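PDB 4QYT: uncharacterized protein C22E12.03c from Schizosaccharomyces pombe, which converts methylglyoxal to D-lactate in a single step that needs no glutathione, and takes part in protection against reactive oxygen species. Local coordinates for residues K62-A67 / K72-A77; E101-K104 / W109-M112. All coordinates share one frame; numbering follows the deposited sequence.

Contact 1 of 2, residues K62-A67 / K72-A77; sequences KEIPSA and KQYDIA
I64 reaches across to Y74 and Q73 with its two branches, one for each partner. The longer branch runs to the edge of the phenol ring, where CD1 lies near the ring plane, 4.1 Å from Y74 CE2. The shorter branch turns to the amide of Q73, with I64 CG2 3.9 Å from Q73 NE2. This split follows from chi1 of -55°, which sets CG1 beside the backbone N of I64 and CG2 anti to it. The polar partners of the amide nitrogen are D69 OD2 and a water, while the methyl makes a plain van der Waals contact with it. That water joins the two segments. It donates to the backbone carbonyl E63 O at 2.8 Å and accepts from Q73 NE2 at 3.0 Å. The Q73 chain is extended beyond CG (chi2 -175°), which carries the amide far enough to meet both the water and the isoleucine methyl.

In the α/β fold of the DJ-1/PfpI family, this contact lies in the beta-alpha-beta crossover through helix 67-73: residues 62-67 lead from strand 59-60 into the helix, and residues 72-77 leave it for strand 76-79, parallel to the first but not its neighbour. S66 holds the N-cap position, its OG accepting from the backbone N of D69.

R59 draws the polar ends together: it forms a salt bridge with E63 OE1, and its NH1 hydrogen-bonds both Q73 OE1 and Y74 OH. D35 OD2 also hydrogen-bonds Y74 OH, and this double grip would limit the swing of the ring. I64 also touches F94 of helix 93-102.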
loop_
_atom_site.group_PDB
_atom_site.type_symbol
_atom_site.label_atom_id
_atom_site.label_comp_id
_atom_site.label_asym_id
_atom_site.label_seq_id
_atom_site.Cartn_x
_atom_site.Cartn_y
_atom_site.Cartn_z
ATOM N N LYS A 62 -22.432 -5.135 8.723
ATOM C CA LYS A 62 -23.688 -5.328 9.425
ATOM C C LYS A 62 -24.659 -4.183 9.214
ATOM O O LYS A 62 -25.853 -4.297 9.489
ATOM C CB LYS A 62 -23.443 -5.573 10.904
ATOM C CG LYS A 62 -22.637 -6.833 11.190
ATOM C CD LYS A 62 -22.490 -7.192 12.656
ATOM C CE LYS A 62 -21.536 -8.378 12.799
ATOM N NZ LYS A 62 -21.055 -8.619 14.178
ATOM N N GLU A 63 -24.146 -3.069 8.699
ATOM C CA GLU A 63 -24.966 -1.916 8.326
ATOM C C GLU A 63 -25.810 -2.149 7.086
ATOM O O GLU A 63 -26.693 -1.331 6.768
ATOM C CB GLU A 63 -24.119 -0.675 8.066
ATOM C CG GLU A 63 -23.352 -0.186 9.273
ATOM C CD GLU A 63 -22.298 0.828 8.922
ATOM O OE1 GLU A 63 -22.488 1.605 7.955
ATOM O OE2 GLU A 63 -21.252 0.858 9.616
ATOM N N ILE A 64 -25.504 -3.178 6.312
ATOM C CA ILE A 64 -26.081 -3.392 4.999
ATOM C C ILE A 64 -26.965 -4.621 5.085
ATOM O O ILE A 64 -26.466 -5.687 5.387
ATOM C CB ILE A 64 -24.985 -3.561 3.931
ATOM C CG1 ILE A 64 -24.035 -2.358 3.943
ATOM C CG2 ILE A 64 -25.633 -3.734 2.569
ATOM C CD1 ILE A 64 -22.742 -2.590 3.171
ATOM N N PRO A 65 -28.300 -4.482 4.895
ATOM C CA PRO A 65 -29.190 -5.549 5.353
ATOM C C PRO A 65 -29.194 -6.777 4.488
ATOM O O PRO A 65 -29.684 -7.813 4.935
ATOM C CB PRO A 65 -30.549 -4.865 5.420
ATOM C CG PRO A 65 -30.458 -3.733 4.438
ATOM C CD PRO A 65 -29.046 -3.234 4.627
ATOM N N SER A 66 -28.734 -6.700 3.247
ATOM C CA SER A 66 -28.727 -7.861 2.351
ATOM C C SER A 66 -27.783 -7.575 1.181
ATOM O O SER A 66 -27.403 -6.449 0.941
ATOM C CB SER A 66 -30.141 -8.125 1.784
ATOM O OG SER A 66 -30.459 -7.118 0.843
ATOM N N ALA A 67 -27.482 -8.641 0.437
ATOM C CA ALA A 67 -26.726 -8.493 -0.795
ATOM C C ALA A 67 -27.442 -7.652 -1.839
ATOM O O ALA A 67 -26.815 -6.889 -2.592
ATOM C CB ALA A 67 -26.296 -9.841 -1.349
ATOM N N LYS A 72 -27.618 -2.200 -4.465
ATOM C CA LYS A 72 -28.208 -0.877 -4.643
ATOM C C LYS A 72 -27.256 0.255 -4.267
ATOM O O LYS A 72 -27.475 1.392 -4.659
ATOM C CB LYS A 72 -29.460 -0.724 -3.788
ATOM C CG LYS A 72 -30.614 -1.599 -4.225
ATOM C CD LYS A 72 -31.790 -1.530 -3.267
ATOM C CE LYS A 72 -32.927 -2.468 -3.631
ATOM N NZ LYS A 72 -33.998 -2.369 -2.598
ATOM N N GLN A 73 -26.218 -0.042 -3.515
ATOM C CA GLN A 73 -25.276 0.949 -3.000
ATOM C C GLN A 73 -23.940 0.974 -3.725
ATOM O O GLN A 73 -23.301 2.039 -3.767
ATOM C CB GLN A 73 -25.020 0.728 -1.506
ATOM C CG GLN A 73 -26.259 0.895 -0.653
ATOM C CD GLN A 73 -25.942 0.794 0.823
ATOM O OE1 GLN A 73 -25.064 1.482 1.334
ATOM N NE2 GLN A 73 -26.649 -0.082 1.534
ATOM N N TYR A 74 -23.479 -0.158 -4.223
ATOM C CA TYR A 74 -22.121 -0.298 -4.752
ATOM C C TYR A 74 -22.156 -0.941 -6.112
ATOM O O TYR A 74 -23.007 -1.781 -6.410
ATOM C CB TYR A 74 -21.241 -1.138 -3.802
ATOM C CG TYR A 74 -21.059 -0.535 -2.460
ATOM C CD1 TYR A 74 -20.221 0.559 -2.258
ATOM C CD2 TYR A 74 -21.700 -1.047 -1.358
ATOM C CE1 TYR A 74 -20.054 1.125 -1.003
ATOM C CE2 TYR A 74 -21.539 -0.505 -0.105
ATOM C CZ TYR A 74 -20.731 0.618 0.073
ATOM O OH TYR A 74 -20.591 1.144 1.342
ATOM N N ASP A 75 -21.188 -0.554 -6.943
ATOM C CA ASP A 75 -20.998 -1.127 -8.269
ATOM C C ASP A 75 -19.787 -2.024 -8.395
ATOM O O ASP A 75 -19.706 -2.817 -9.343
ATOM C CB ASP A 75 -20.886 0.022 -9.304
ATOM C CG ASP A 75 -22.017 0.977 -9.181
ATOM O OD1 ASP A 75 -23.167 0.529 -9.398
ATOM O OD2 ASP A 75 -21.800 2.105 -8.694
ATOM N N ILE A 76 -18.802 -1.846 -7.515
ATOM C CA ILE A 76 -17.575 -2.638 -7.552
ATOM C C ILE A 76 -17.372 -3.182 -6.134
ATOM O O ILE A 76 -17.479 -2.445 -5.168
ATOM C CB ILE A 76 -16.355 -1.804 -7.985
ATOM C CG1 ILE A 76 -16.581 -1.124 -9.334
ATOM C CG2 ILE A 76 -15.088 -2.661 -7.995
ATOM C CD1 ILE A 76 -15.345 -0.458 -9.899
ATOM N N ALA A 77 -17.053 -4.482 -6.075
ATOM C CA ALA A 77 -16.701 -5.140 -4.817
ATOM C C ALA A 77 -15.284 -5.653 -4.922
ATOM O O ALA A 77 -14.994 -6.391 -5.858
ATOM C CB ALA A 77 -17.648 -6.291 -4.538
HETATM O O HOH W 1 -26.750 0.265 4.493
#

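Contact 2 of 2, residues E101-K104 / W109-M112; sequences EFYK and WIGM
The ring of F102 meets the strand with its edge: the carbonyl oxygen of W109 lies in the ring plane, 3.7 Å from F102 CD2, and I110 CG1 also sits near that plane. The phenol of Y103 likewise has I110 CD1 beside its edge, near the ring plane, so neither aromatic ring receives its partner from the opposing segment over a face. The arrangement belongs to the DJ-1/PfpI α/β fold, at the end of the beta-alpha-beta crossover that runs from strand 76-79 through helices 83-90 and 93-102 to the neighbouring parallel strand 109-112.

The slightly positive ring edge of F102 faces the W109 oxygen, at most a weak C-H···O contact at this distance. The same W109 carbonyl is also bonded to the backbone N of A77 in the adjacent parallel strand.

I110 lies against both residues at the helix end. Its CG1 packs on F102 CB at 3.7 Å, while CD1 continues to Y103 CB at 4.1 Å. With chi1 at -56°, CG1 stands beside the backbone N of I110, and chi2 of 153° carries the chain onward to the helix end. Y103 is the first residue to leave helical geometry there; its CG is anti to its own backbone N (chi1 -172°), and the ring runs on to pack against L158 of strand 158-161. I110 touches L158 too. N157 fastens the turn by hydrogen bonds from ND2 to F102 O and from K104 N to OD1.

At the tip of the isoleucine, I110 CD1 rests on the backbone of Y103, 3.7 Å from its N and 3.8 Å from its CA.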
loop_
_atom_site.group_PDB
_atom_site.type_symbol
_atom_site.label_atom_id
_atom_site.label_comp_id
_atom_site.label_asym_id
_atom_site.label_seq_id
_atom_site.Cartn_x
_atom_site.Cartn_y
_atom_site.Cartn_z
ATOM N N GLU A 101 -24.011 -12.285 -6.993
ATOM C CA GLU A 101 -24.938 -11.351 -7.604
ATOM C C GLU A 101 -24.278 -10.508 -8.669
ATOM O O GLU A 101 -24.879 -10.205 -9.711
ATOM C CB GLU A 101 -25.556 -10.422 -6.558
ATOM C CG GLU A 101 -26.494 -9.377 -7.132
ATOM C CD GLU A 101 -27.656 -9.964 -7.916
ATOM O OE1 GLU A 101 -28.206 -11.017 -7.466
ATOM O OE2 GLU A 101 -28.146 -9.248 -8.845
ATOM N N PHE A 102 -23.048 -10.070 -8.403
ATOM C CA PHE A 102 -22.380 -9.177 -9.311
ATOM C C PHE A 102 -21.885 -9.870 -10.564
ATOM O O PHE A 102 -21.719 -9.233 -11.595
ATOM C CB PHE A 102 -21.204 -8.466 -8.624
ATOM C CG PHE A 102 -21.549 -7.256 -7.802
ATOM C CD1 PHE A 102 -22.794 -7.041 -7.273
ATOM C CD2 PHE A 102 -20.577 -6.303 -7.555
ATOM C CE1 PHE A 102 -23.067 -5.915 -6.545
ATOM C CE2 PHE A 102 -20.836 -5.182 -6.811
ATOM C CZ PHE A 102 -22.086 -4.986 -6.307
ATOM N N TYR A 103 -21.560 -11.168 -10.479
ATOM C CA TYR A 103 -20.852 -11.840 -11.579
ATOM C C TYR A 103 -21.704 -11.792 -12.838
ATOM O O TYR A 103 -22.865 -12.168 -12.854
ATOM C CB TYR A 103 -20.514 -13.271 -11.209
ATOM C CG TYR A 103 -19.622 -13.961 -12.222
ATOM C CD1 TYR A 103 -18.309 -13.577 -12.389
ATOM C CD2 TYR A 103 -20.121 -14.910 -13.093
ATOM C CE1 TYR A 103 -17.475 -14.147 -13.330
ATOM C CE2 TYR A 103 -19.292 -15.515 -14.039
ATOM C CZ TYR A 103 -17.976 -15.116 -14.154
ATOM O OH TYR A 103 -17.161 -15.700 -15.098
ATOM N N LYS A 104 -21.071 -11.360 -13.923
ATOM C CA LYS A 104 -21.699 -11.241 -15.235
ATOM C C LYS A 104 -22.844 -10.246 -15.279
ATOM O O LYS A 104 -23.541 -10.189 -16.264
ATOM C CB LYS A 104 -22.137 -12.589 -15.792
ATOM C CG LYS A 104 -20.991 -13.380 -16.352
ATOM C CD LYS A 104 -21.410 -14.702 -16.960
ATOM C CE LYS A 104 -22.089 -14.432 -18.271
ATOM N NZ LYS A 104 -22.263 -15.691 -19.040
ATOM N N TRP A 109 -18.660 -4.968 -11.134
ATOM C CA TRP A 109 -17.278 -5.442 -11.285
ATOM C C TRP A 109 -16.839 -6.031 -9.943
ATOM O O TRP A 109 -17.205 -5.505 -8.873
ATOM C CB TRP A 109 -16.337 -4.290 -11.673
ATOM C CG TRP A 109 -16.747 -3.583 -12.937
ATOM C CD1 TRP A 109 -17.578 -2.488 -13.055
ATOM C CD2 TRP A 109 -16.490 -4.019 -14.273
ATOM N NE1 TRP A 109 -17.823 -2.208 -14.386
ATOM C CE2 TRP A 109 -17.161 -3.135 -15.142
ATOM C CE3 TRP A 109 -15.756 -5.077 -14.830
ATOM C CZ2 TRP A 109 -17.119 -3.272 -16.509
ATOM C CZ3 TRP A 109 -15.717 -5.190 -16.213
ATOM C CH2 TRP A 109 -16.337 -4.264 -17.009
ATOM N N ILE A 110 -16.053 -7.112 -10.033
ATOM C CA ILE A 110 -15.505 -7.784 -8.844
ATOM C C ILE A 110 -14.005 -7.838 -8.989
ATOM O O ILE A 110 -13.499 -8.225 -10.059
ATOM C CB ILE A 110 -16.026 -9.240 -8.768
ATOM C CG1 ILE A 110 -17.564 -9.319 -8.784
ATOM C CG2 ILE A 110 -15.475 -9.932 -7.520
ATOM C CD1 ILE A 110 -18.024 -10.626 -9.362
ATOM N N GLY A 111 -13.272 -7.481 -7.921
ATOM C CA GLY A 111 -11.849 -7.708 -7.898
ATOM C C GLY A 111 -11.470 -8.601 -6.733
ATOM O O GLY A 111 -11.984 -8.404 -5.624
ATOM N N MET A 112 -10.527 -9.510 -6.967
ATOM C CA MET A 112 -9.975 -10.330 -5.865
ATOM C C MET A 112 -8.466 -10.417 -6.029
ATOM O O MET A 112 -7.970 -10.648 -7.140
ATOM C CB MET A 112 -10.517 -11.766 -5.929
ATOM C CG MET A 112 -12.033 -11.844 -5.884
ATOM S SD MET A 112 -12.551 -13.567 -6.074
ATOM C CE MET A 112 -14.319 -13.348 -6.120
#

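Overall arrangement
Contacts 1 and 2 follow one another along the chain, the first closing before the second opens, with their centres about 13 Å apart. They join through the central mixed sheet, where strands 76-79 and 109-112 run parallel as neighbours, with A77 O bonded to G111 N at 2.9 Å. Helix 93-102 also connects them, since F102 at its end packs by CZ against Y74 O (3.3 Å). Contact 1 sets the loop before helix 67-73 against the end of that helix and the loop beyond; contact 2 sets the end of helix 93-102 on a strand. Both lie away from the inferred active-site residues E19, C114 and H133, although strand 109-112 ends two residues before C114, found here as 3-sulfinoalanine.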